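Local coordinates for protein uronate dehydrogenase (Agrobacterium tumefaciens, PDB 3RFX) that catalyses the NAD-dependent oxidation of uronic acids such as galacturonate and glucuronate, as a Rossmann-fold dehydrogenase of the NAD-dependent epimerase/dehydratase family, at residues I74-Q82 with F258-Q266; N87-E96 with S139-Y150. The protein carries 1 engineered substitution. All blocks are in the same frame, centred on the assembly; numbering follows the deposited sequence.

Contact 1. Residues I74-Q82 with F258-Q266; sequences ISVEKPFEQ and FVDNPIFKQ. With NAD (nicotinamide-adenine-dinucleotide), chain D.
Glu77 of the loop 74-82, which leads into helix 80-100, passes obliquely by the Phe264 ring of the C-terminal tail 258-266: Glu77 CG lies 3.7 Å from Phe264 CD2, while the carbonyl oxygen Glu77 O sits at the ring's edge. Phe258 points the CZ end of its ring at the backbone of the loop, 3.8 Å from Val76 CA, and its ring also stacks with His113. Pro79, at the N-cap of helix 80-100, has no N-H to satisfy and a rigid ring that can pack; its CB lies against the aliphatic CG of Gln266. Pro79 CA makes a CA-H...O contact with Phe264 O at 3.4 Å.

No direct hydrogen bond joins the segments; water does that work. One molecule donates to both Glu77 OE2 and Lys78 O and accepts from Phe264 N (2.9 Å). Another links Phe80 N, at the start of the helix, to Phe264 O (2.7 Å). With CG anti to its backbone N (chi1 -171°) and a bend at chi2, Glu77 also brings its carboxylate to the N-H groups of Leu135 and of Ala136, the engineered residue (a tyrosine in the natural enzyme), so this buried acid is well satisfied.

Farther along, the Glu81 carboxylate and Gln266 amide stack with planes 10° apart, Gln266 OE1 lying 3.2 Å from Glu81 CD. Ser75 OG approaches the NAD phosphate oxygen O1A at 2.9 Å. Apolar packing and bridging water thus hold the tail against a loop whose other side meets the cofactor.

Contact 2. Residues N87-E96 with S139-Y150; sequences NIIGLYNLYE and SKCFGENLARMY
Two neighbouring helices of the Rossmann fold, 80-100 and 135-154, pack nearly parallel here, their segment axes 9.2 Å apart and crossing at -21°. At the N-terminal end Asn87 OD1 takes the N-H of Ile74, which helps fix the amide's rotation and leaves Asn87 ND2 to donate, in the amide plane, to Ser139 OG (2.9 Å, angle 169°); Ser139 OG is also bonded to the carbonyl O of the engineered Ala136. A water donates to both Asn87 O and Ser139 O.

Next comes the apolar middle. Ile88 CG2 sits over the centre of the Phe142 ring, 4.0 Å from its centroid, in a CH-pi contact. Gly143 lets Leu91 come close, with Leu91 CG 4.1 Å from Gly143 CA, and Leu146 CD2 reaches Leu91 O at 3.7 Å.

Toward the C-terminal end, Tyr95 CB rests over the Tyr150 face, 3.8 Å from the ring centroid, while Tyr95 OH passes Ala147 CB at 3.4 Å; alanine is small enough to admit the phenol. Tyr150 OH donates to Glu96 OE2 (2.7 Å), meeting the carboxylate on its anti side, 19° out of plane.

Around this pair, Tyr95 packs on Ile106 of strand 105-111 and bonds Thr158 of strand 158-163, while Leu94 turns to helix 55-62. Tyr92 stacks with Phe80 of the second subunit, and Glu96 pairs with Arg99 and with Lys265 of that subunit, so the helix pair lies between the central sheet and the subunit interface.

How the contacts relate
Helix 80-100 runs through both contacts: its first turn belongs to contact 1 and later turns to contact 2, which is nested along the chain within the loop that contact 1 closes. Their centres are 19 Å apart, yet they touch at the cofactor end, with Ile74 N 2.8 Å from Asn87 OD1. Lys140 CE packs 3.9 Å from Ile74 O. Contact 1 reaches the NAD phosphates through Ser75, and the Asn87 side chain is about 6 Å from NAD. Lys140 and the engineered Ala136 occupy the Lys and Tyr places of what is probably the family's Tyr-x-x-x-Lys motif. At the subunit interface, contact 1 of one copy faces contact 2 of the other.

Contact 1. Residues I74-Q82 with F258-Q266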
loop_
_atom_site.group_PDB
_atom_site.type_symbol
_atom_site.label_atom_id
_atom_site.label_comp_id
_atom_site.label_asym_id
_atom_site.label_seq_id
_atom_site.Cartn_x
_atom_site.Cartn_y
_atom_site.Cartn_z
ATOM N N ILE A 74 11.498 31.601 -12.578
ATOM C CA ILE A 74 12.311 30.925 -13.580
ATOM C C ILE A 74 11.736 29.545 -13.884
ATOM O O ILE A 74 11.593 28.709 -12.988
ATOM C CB ILE A 74 13.765 30.773 -13.119
ATOM C CG1 ILE A 74 14.353 32.135 -12.722
ATOM C CG2 ILE A 74 14.603 30.112 -14.209
ATOM C CD1 ILE A 74 14.470 33.105 -13.870
ATOM N N SER A 75 11.424 29.315 -15.156
ATOM C CA SER A 75 10.714 28.114 -15.587
ATOM C C SER A 75 11.632 27.095 -16.266
ATOM O O SER A 75 11.301 25.909 -16.365
ATOM C CB SER A 75 9.606 28.516 -16.563
ATOM O OG SER A 75 10.131 29.349 -17.596
ATOM N N VAL A 76 12.773 27.569 -16.751
ATOM C CA VAL A 76 13.735 26.700 -17.421
ATOM C C VAL A 76 15.022 26.660 -16.620
ATOM O O VAL A 76 15.202 27.448 -15.687
ATOM C CB VAL A 76 14.045 27.194 -18.839
ATOM C CG1 VAL A 76 12.769 27.248 -19.666
ATOM C CG2 VAL A 76 14.721 28.560 -18.789
ATOM N N GLU A 77 15.923 25.749 -16.978
ATOM C CA GLU A 77 17.159 25.603 -16.224
ATOM C C GLU A 77 18.065 26.808 -16.456
ATOM O O GLU A 77 18.330 27.187 -17.597
ATOM C CB GLU A 77 17.872 24.292 -16.573
ATOM C CG GLU A 77 19.054 23.957 -15.671
ATOM C CD GLU A 77 18.652 23.569 -14.248
ATOM O OE1 GLU A 77 17.432 23.538 -13.960
ATOM O OE2 GLU A 77 19.559 23.270 -13.432
ATOM N N LYS A 78 18.522 27.412 -15.361
ATOM C CA LYS A 78 19.372 28.597 -15.414
ATOM C C LYS A 78 20.391 28.490 -14.306
ATOM O O LYS A 78 20.321 27.567 -13.492
ATOM C CB LYS A 78 18.543 29.873 -15.231
ATOM C CG LYS A 78 17.604 30.160 -16.374
ATOM C CD LYS A 78 17.339 31.650 -16.495
ATOM C CE LYS A 78 16.520 31.983 -17.740
ATOM N NZ LYS A 78 17.267 31.701 -18.993
ATOM N N PRO A 79 21.365 29.414 -14.280
ATOM C CA PRO A 79 22.337 29.429 -13.187
ATOM C C PRO A 79 21.659 29.686 -11.842
ATOM O O PRO A 79 20.592 30.307 -11.778
ATOM C CB PRO A 79 23.257 30.602 -13.552
ATOM C CG PRO A 79 23.163 30.686 -15.048
ATOM C CD PRO A 79 21.726 30.361 -15.354
ATOM N N PHE A 80 22.298 29.208 -10.785
ATOM C CA PHE A 80 21.759 29.283 -9.434
ATOM C C PHE A 80 21.378 30.701 -9.021
ATOM O O PHE A 80 20.315 30.914 -8.445
ATOM C CB PHE A 80 22.768 28.699 -8.442
ATOM C CG PHE A 80 22.280 28.679 -7.020
ATOM C CD1 PHE A 80 21.252 27.835 -6.638
ATOM C CD2 PHE A 80 22.855 29.503 -6.066
ATOM C CE1 PHE A 80 20.798 27.814 -5.326
ATOM C CE2 PHE A 80 22.409 29.486 -4.754
ATOM C CZ PHE A 80 21.380 28.639 -4.387
ATOM N N GLU A 81 22.238 31.671 -9.319
ATOM C CA GLU A 81 21.987 33.051 -8.893
ATOM C C GLU A 81 20.605 33.552 -9.309
ATOM O O GLU A 81 19.885 34.157 -8.511
ATOM C CB GLU A 81 23.077 33.997 -9.411
ATOM C CG GLU A 81 24.459 33.768 -8.799
ATOM C CD GLU A 81 25.228 32.605 -9.433
ATOM O OE1 GLU A 81 24.693 31.935 -10.350
ATOM O OE2 GLU A 81 26.383 32.368 -9.011
ATOM N N GLN A 82 20.226 33.300 -10.557
ATOM C CA GLN A 82 18.939 33.764 -11.057
ATOM C C GLN A 82 17.765 32.995 -10.435
ATOM O O GLN A 82 16.698 33.561 -10.205
ATOM C CB GLN A 82 18.887 33.628 -12.578
ATOM C CG GLN A 82 20.056 34.293 -13.288
ATOM C CD GLN A 82 20.006 34.089 -14.784
ATOM O OE1 GLN A 82 18.926 33.988 -15.374
ATOM N NE2 GLN A 82 21.177 34.030 -15.412
ATOM N N PHE A 258 15.526 17.909 -19.788
ATOM C CA PHE A 258 16.079 18.579 -18.601
ATOM C C PHE A 258 17.080 17.705 -17.858
ATOM O O PHE A 258 18.006 18.227 -17.230
ATOM C CB PHE A 258 14.979 19.057 -17.625
ATOM C CG PHE A 258 14.446 20.446 -17.914
ATOM C CD1 PHE A 258 14.332 21.385 -16.896
ATOM C CD2 PHE A 258 14.043 20.805 -19.192
ATOM C CE1 PHE A 258 13.829 22.657 -17.147
ATOM C CE2 PHE A 258 13.543 22.076 -19.451
ATOM C CZ PHE A 258 13.436 23.004 -18.424
ATOM N N VAL A 259 16.912 16.382 -17.889
ATOM C CA VAL A 259 17.889 15.531 -17.212
ATOM C C VAL A 259 19.292 15.672 -17.832
ATOM O O VAL A 259 20.307 15.451 -17.158
ATOM C CB VAL A 259 17.487 14.039 -17.191
ATOM C CG1 VAL A 259 16.115 13.855 -16.534
ATOM C CG2 VAL A 259 17.506 13.450 -18.613
ATOM N N ASP A 260 19.336 16.039 -19.111
ATOM C CA ASP A 260 20.601 16.191 -19.837
ATOM C C ASP A 260 21.300 17.532 -19.541
ATOM O O ASP A 260 22.478 17.710 -19.889
ATOM C CB ASP A 260 20.369 16.081 -21.350
ATOM C CG ASP A 260 19.910 14.698 -21.785
ATOM O OD1 ASP A 260 20.242 13.708 -21.114
ATOM O OD2 ASP A 260 19.226 14.607 -22.823
ATOM N N ASN A 261 20.587 18.479 -18.929
ATOM C CA ASN A 261 21.207 19.761 -18.557
ATOM C C ASN A 261 22.313 19.564 -17.531
ATOM O O ASN A 261 22.147 18.808 -16.561
ATOM C CB ASN A 261 20.180 20.747 -17.971
ATOM C CG ASN A 261 19.214 21.287 -18.998
ATOM O OD1 ASN A 261 19.528 21.378 -20.186
ATOM N ND2 ASN A 261 18.025 21.685 -18.536
ATOM N N PRO A 262 23.448 20.254 -17.726
ATOM C CA PRO A 262 24.473 20.351 -16.687
ATOM C C PRO A 262 24.036 21.412 -15.676
ATOM O O PRO A 262 22.934 21.939 -15.797
ATOM C CB PRO A 262 25.698 20.841 -17.465
ATOM C CG PRO A 262 25.105 21.720 -18.534
ATOM C CD PRO A 262 23.777 21.073 -18.911
ATOM N N ILE A 263 24.872 21.705 -14.689
ATOM C CA ILE A 263 24.641 22.863 -13.838
ATOM C C ILE A 263 25.164 24.068 -14.614
ATOM O O ILE A 263 26.367 24.188 -14.824
ATOM C CB ILE A 263 25.413 22.751 -12.513
ATOM C CG1 ILE A 263 24.996 21.489 -11.758
ATOM C CG2 ILE A 263 25.219 24.013 -11.657
ATOM C CD1 ILE A 263 23.496 21.404 -11.508
ATOM N N PHE A 264 24.268 24.932 -15.077
ATOM C CA PHE A 264 24.693 26.095 -15.858
ATOM C C PHE A 264 25.331 27.153 -14.961
ATOM O O PHE A 264 24.934 27.317 -13.809
ATOM C CB PHE A 264 23.516 26.723 -16.598
ATOM C CG PHE A 264 22.920 25.847 -17.663
ATOM C CD1 PHE A 264 23.724 25.210 -18.596
ATOM C CD2 PHE A 264 21.545 25.698 -17.756
ATOM C CE1 PHE A 264 23.163 24.420 -19.591
ATOM C CE2 PHE A 264 20.976 24.912 -18.743
ATOM C CZ PHE A 264 21.788 24.272 -19.666
ATOM N N LYS A 265 26.301 27.882 -15.503
ATOM C CA LYS A 265 27.042 28.884 -14.742
ATOM C C LYS A 265 26.911 30.275 -15.369
ATOM O O LYS A 265 26.678 30.409 -16.572
ATOM C CB LYS A 265 28.516 28.500 -14.680
ATOM C CG LYS A 265 28.779 27.099 -14.155
ATOM C CD LYS A 265 28.727 27.053 -12.643
ATOM C CE LYS A 265 29.156 25.682 -12.133
ATOM N NZ LYS A 265 29.636 25.731 -10.722
ATOM N N GLN A 266 27.062 31.307 -14.544
ATOM C CA GLN A 266 27.002 32.686 -15.020
ATOM C C GLN A 266 28.321 33.115 -15.646
ATOM O O GLN A 266 28.501 32.993 -16.858
ATOM C CB GLN A 266 26.621 33.638 -13.883
ATOM C CG GLN A 266 25.141 33.633 -13.557
ATOM C CD GLN A 266 24.765 34.690 -12.540
ATOM O OE1 GLN A 266 25.512 34.951 -11.592
ATOM N NE2 GLN A 266 23.599 35.307 -12.730
HETATM P PA NAD D . 8.173 32.394 -18.690
HETATM O O1A NAD D . 9.842 32.071 -18.408
HETATM O O2A NAD D . 7.617 32.337 -20.290
HETATM O O5B NAD D . 7.366 33.483 -17.618
HETATM C C5B NAD D . 8.080 33.827 -16.484
HETATM C C4B NAD D . 7.950 35.291 -16.060
HETATM O O4B NAD D . 8.397 35.534 -14.734
HETATM C C3B NAD D . 8.631 36.221 -16.965
HETATM O O3B NAD D . 7.860 37.007 -17.802
HETATM C C2B NAD D . 9.757 36.769 -16.192
HETATM O O2B NAD D . 10.242 38.053 -16.561
HETATM C C1B NAD D . 9.271 36.643 -14.790
HETATM N N9A NAD D . 10.291 36.637 -13.777
HETATM C C8A NAD D . 11.485 35.884 -13.767
HETATM N N7A NAD D . 12.202 36.271 -12.657
HETATM C C5A NAD D . 11.470 37.283 -11.998
HETATM C C6A NAD D . 11.732 38.023 -10.832
HETATM N N6A NAD D . 12.943 37.812 -10.117
HETATM N N1A NAD D . 10.812 38.966 -10.408
HETATM C C2A NAD D . 9.645 39.190 -11.107
HETATM N N3A NAD D . 9.367 38.433 -12.293
HETATM C C4A NAD D . 10.290 37.505 -12.704
HETATM O O3 NAD D . 7.589 31.101 -18.044
HETATM P PN NAD D . 6.252 30.366 -18.499
HETATM O O1N NAD D . 5.203 31.367 -18.948
HETATM O O2N NAD D . 6.524 29.384 -19.633
HETATM O O5D NAD D . 5.700 29.579 -17.245
HETATM O O HOH W 1 20.607 20.927 -14.425
HETATM O O HOH W 2 21.721 25.098 -13.738
HETATM O O HOH W 3 24.750 27.855 -11.126
HETATM O O HOH W 4 26.698 30.258 -11.306
#

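Contact 2. Residues N87-E96 with S139-Y150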
loop_
_atom_site.group_PDB
_atom_site.type_symbol
_atom_site.label_atom_id
_atom_site.label_comp_id
_atom_site.label_asym_id
_atom_site.label_seq_id
_atom_site.Cartn_x
_atom_site.Cartn_y
_atom_site.Cartn_z
ATOM N N ASN A 87 12.902 32.340 -7.525
ATOM C CA ASN A 87 12.142 31.165 -7.085
ATOM C C ASN A 87 12.317 30.816 -5.621
ATOM O O ASN A 87 11.548 30.020 -5.071
ATOM C CB ASN A 87 12.536 29.930 -7.914
ATOM C CG ASN A 87 12.136 30.046 -9.368
ATOM O OD1 ASN A 87 11.660 31.090 -9.821
ATOM N ND2 ASN A 87 12.314 28.956 -10.111
ATOM N N ILE A 88 13.349 31.370 -4.997
ATOM C CA ILE A 88 13.641 31.033 -3.610
ATOM C C ILE A 88 13.373 32.259 -2.738
ATOM O O ILE A 88 12.403 32.284 -1.980
ATOM C CB ILE A 88 15.061 30.461 -3.453
ATOM C CG1 ILE A 88 15.156 29.145 -4.248
ATOM C CG2 ILE A 88 15.384 30.195 -1.991
ATOM C CD1 ILE A 88 16.474 28.456 -4.163
ATOM N N ILE A 89 14.196 33.291 -2.888
ATOM C CA ILE A 89 13.922 34.568 -2.242
ATOM C C ILE A 89 12.554 35.089 -2.650
ATOM O O ILE A 89 11.774 35.543 -1.807
ATOM C CB ILE A 89 15.007 35.608 -2.588
ATOM C CG1 ILE A 89 16.361 35.135 -2.058
ATOM C CG2 ILE A 89 14.621 36.985 -2.029
ATOM C CD1 ILE A 89 17.550 35.941 -2.585
ATOM N N GLY A 90 12.247 35.009 -3.943
ATOM C CA GLY A 90 10.969 35.470 -4.444
ATOM C C GLY A 90 9.771 34.783 -3.812
ATOM O O GLY A 90 8.742 35.419 -3.554
ATOM N N LEU A 91 9.888 33.481 -3.578
ATOM C CA LEU A 91 8.793 32.724 -2.974
ATOM C C LEU A 91 8.609 33.124 -1.516
ATOM O O LEU A 91 7.494 33.314 -1.052
ATOM C CB LEU A 91 9.027 31.209 -3.092
ATOM C CG LEU A 91 8.207 30.532 -4.193
ATOM C CD1 LEU A 91 6.732 30.409 -3.814
ATOM C CD2 LEU A 91 8.359 31.297 -5.516
ATOM N N TYR A 92 9.708 33.242 -0.793
ATOM C CA TYR A 92 9.627 33.721 0.582
ATOM C C TYR A 92 8.891 35.067 0.638
ATOM O O TYR A 92 7.948 35.241 1.414
ATOM C CB TYR A 92 11.015 33.820 1.212
ATOM C CG TYR A 92 10.992 34.501 2.566
ATOM C CD1 TYR A 92 10.522 33.831 3.695
ATOM C CD2 TYR A 92 11.410 35.821 2.707
ATOM C CE1 TYR A 92 10.487 34.455 4.929
ATOM C CE2 TYR A 92 11.387 36.450 3.929
ATOM C CZ TYR A 92 10.919 35.764 5.040
ATOM O OH TYR A 92 10.883 36.391 6.263
ATOM N N ASN A 93 9.301 36.012 -0.203
ATOM C CA ASN A 93 8.664 37.329 -0.220
ATOM C C ASN A 93 7.180 37.272 -0.566
ATOM O O ASN A 93 6.367 38.003 0.006
ATOM C CB ASN A 93 9.398 38.274 -1.185
ATOM C CG ASN A 93 10.786 38.628 -0.700
ATOM O OD1 ASN A 93 11.084 38.504 0.491
ATOM N ND2 ASN A 93 11.651 39.072 -1.618
ATOM N N LEU A 94 6.816 36.416 -1.513
ATOM C CA LEU A 94 5.416 36.299 -1.881
ATOM C C LEU A 94 4.584 35.778 -0.704
ATOM O O LEU A 94 3.494 36.286 -0.447
ATOM C CB LEU A 94 5.227 35.364 -3.079
ATOM C CG LEU A 94 3.792 35.299 -3.605
ATOM C CD1 LEU A 94 3.475 36.548 -4.419
ATOM C CD2 LEU A 94 3.583 34.038 -4.452
ATOM N N TYR A 95 5.089 34.758 -0.007
ATOM C CA TYR A 95 4.326 34.158 1.099
ATOM C C TYR A 95 4.215 35.100 2.306
ATOM O O TYR A 95 3.150 35.213 2.928
ATOM C CB TYR A 95 4.832 32.738 1.461
ATOM C CG TYR A 95 4.130 31.739 0.565
ATOM C CD1 TYR A 95 2.997 31.063 0.999
ATOM C CD2 TYR A 95 4.530 31.571 -0.762
ATOM C CE1 TYR A 95 2.307 30.196 0.156
ATOM C CE2 TYR A 95 3.850 30.710 -1.613
ATOM C CZ TYR A 95 2.742 30.028 -1.155
ATOM O OH TYR A 95 2.065 29.184 -2.002
ATOM N N GLU A 96 5.303 35.799 2.599
ATOM C CA GLU A 96 5.283 36.826 3.636
ATOM C C GLU A 96 4.296 37.949 3.305
ATOM O O GLU A 96 3.562 38.432 4.180
ATOM C CB GLU A 96 6.693 37.365 3.885
ATOM C CG GLU A 96 7.476 36.514 4.857
ATOM C CD GLU A 96 6.742 36.349 6.179
ATOM O OE1 GLU A 96 6.684 37.330 6.947
ATOM O OE2 GLU A 96 6.196 35.255 6.447
ATOM N N SER A 139 14.177 24.166 -7.039
ATOM C CA SER A 139 13.592 25.414 -6.551
ATOM C C SER A 139 12.067 25.357 -6.539
ATOM O O SER A 139 11.424 25.987 -5.694
ATOM C CB SER A 139 14.085 26.623 -7.356
ATOM O OG SER A 139 13.413 26.719 -8.592
ATOM N N LYS A 140 11.477 24.591 -7.454
ATOM C CA LYS A 140 10.025 24.421 -7.421
ATOM C C LYS A 140 9.614 23.560 -6.214
ATOM O O LYS A 140 8.570 23.807 -5.597
ATOM C CB LYS A 140 9.490 23.864 -8.746
ATOM C CG LYS A 140 9.622 24.843 -9.947
ATOM C CD LYS A 140 8.784 26.115 -9.734
ATOM C CE LYS A 140 8.732 27.001 -10.996
ATOM N NZ LYS A 140 7.838 28.190 -10.813
ATOM N N CYS A 141 10.448 22.579 -5.868
ATOM C CA CYS A 141 10.286 21.831 -4.620
ATOM C C CYS A 141 10.337 22.772 -3.411
ATOM O O CYS A 141 9.562 22.621 -2.464
ATOM C CB CYS A 141 11.369 20.772 -4.464
ATOM S SG CYS A 141 11.196 19.351 -5.602
ATOM N N PHE A 142 11.259 23.730 -3.437
ATOM C CA PHE A 142 11.342 24.699 -2.337
ATOM C C PHE A 142 10.013 25.443 -2.183
ATOM O O PHE A 142 9.504 25.595 -1.064
ATOM C CB PHE A 142 12.495 25.688 -2.540
ATOM C CG PHE A 142 12.509 26.819 -1.536
ATOM C CD1 PHE A 142 13.225 26.710 -0.356
ATOM C CD2 PHE A 142 11.797 27.983 -1.779
ATOM C CE1 PHE A 142 13.228 27.750 0.573
ATOM C CE2 PHE A 142 11.792 29.022 -0.848
ATOM C CZ PHE A 142 12.514 28.901 0.315
ATOM N N GLY A 143 9.459 25.902 -3.302
ATOM C CA GLY A 143 8.161 26.561 -3.282
ATOM C C GLY A 143 7.065 25.682 -2.687
ATOM O O GLY A 143 6.236 26.144 -1.897
ATOM N N GLU A 144 7.046 24.410 -3.072
ATOM C CA GLU A 144 6.070 23.466 -2.520
ATOM C C GLU A 144 6.234 23.254 -1.015
ATOM O O GLU A 144 5.244 23.197 -0.282
ATOM C CB GLU A 144 6.179 22.101 -3.223
ATOM C CG GLU A 144 5.773 22.120 -4.693
ATOM C CD GLU A 144 5.689 20.714 -5.298
ATOM O OE1 GLU A 144 5.869 19.719 -4.556
ATOM O OE2 GLU A 144 5.432 20.613 -6.511
ATOM N N ASN A 145 7.475 23.090 -0.564
ATOM C CA ASN A 145 7.744 22.846 0.851
ATOM C C ASN A 145 7.425 24.075 1.692
ATOM O O ASN A 145 6.883 23.965 2.805
ATOM C CB ASN A 145 9.200 22.440 1.070
ATOM C CG ASN A 145 9.526 21.080 0.442
ATOM O OD1 ASN A 145 8.660 20.209 0.345
ATOM N ND2 ASN A 145 10.771 20.902 0.016
ATOM N N LEU A 146 7.768 25.240 1.156
ATOM C CA LEU A 146 7.452 26.505 1.824
ATOM C C LEU A 146 5.941 26.705 1.910
ATOM O O LEU A 146 5.416 27.059 2.974
ATOM C CB LEU A 146 8.093 27.689 1.092
ATOM C CG LEU A 146 8.016 29.027 1.853
ATOM C CD1 LEU A 146 9.098 29.078 2.893
ATOM C CD2 LEU A 146 8.137 30.207 0.899
ATOM N N ALA A 147 5.234 26.476 0.807
ATOM C CA ALA A 147 3.776 26.612 0.818
ATOM C C ALA A 147 3.142 25.670 1.842
ATOM O O ALA A 147 2.184 26.040 2.537
ATOM C CB ALA A 147 3.180 26.361 -0.573
ATOM N N ARG A 148 3.656 24.446 1.926
ATOM C CA ARG A 148 3.103 23.483 2.882
ATOM C C ARG A 148 3.289 23.984 4.311
ATOM O O ARG A 148 2.383 23.877 5.133
ATOM C CB ARG A 148 3.748 22.098 2.720
ATOM C CG ARG A 148 3.209 21.040 3.707
ATOM C CD ARG A 148 1.757 20.653 3.395
ATOM N NE ARG A 148 1.015 20.295 4.605
ATOM C CZ ARG A 148 -0.129 19.617 4.618
ATOM N NH1 ARG A 148 -0.669 19.177 3.484
ATOM N NH2 ARG A 148 -0.733 19.365 5.776
ATOM N N MET A 149 4.467 24.535 4.599
ATOM C CA MET A 149 4.754 25.059 5.936
ATOM C C MET A 149 3.815 26.221 6.300
ATOM O O MET A 149 3.266 26.255 7.411
ATOM C CB MET A 149 6.234 25.460 6.059
ATOM C CG MET A 149 6.668 25.894 7.467
ATOM S SD MET A 149 6.354 27.663 7.728
ATOM C CE MET A 149 7.690 28.380 6.759
ATOM N N TYR A 150 3.612 27.159 5.374
ATOM C CA TYR A 150 2.670 28.252 5.631
ATOM C C TYR A 150 1.240 27.745 5.778
ATOM O O TYR A 150 0.438 28.330 6.513
ATOM C CB TYR A 150 2.734 29.349 4.562
ATOM C CG TYR A 150 3.877 30.329 4.764
ATOM C CD1 TYR A 150 3.637 31.637 5.184
ATOM C CD2 TYR A 150 5.197 29.940 4.542
ATOM C CE1 TYR A 150 4.688 32.541 5.372
ATOM C CE2 TYR A 150 6.247 30.826 4.726
ATOM C CZ TYR A 150 5.986 32.129 5.143
ATOM O OH TYR A 150 7.039 33.002 5.318
HETATM O O HOH W 5 9.767 28.150 -6.140
#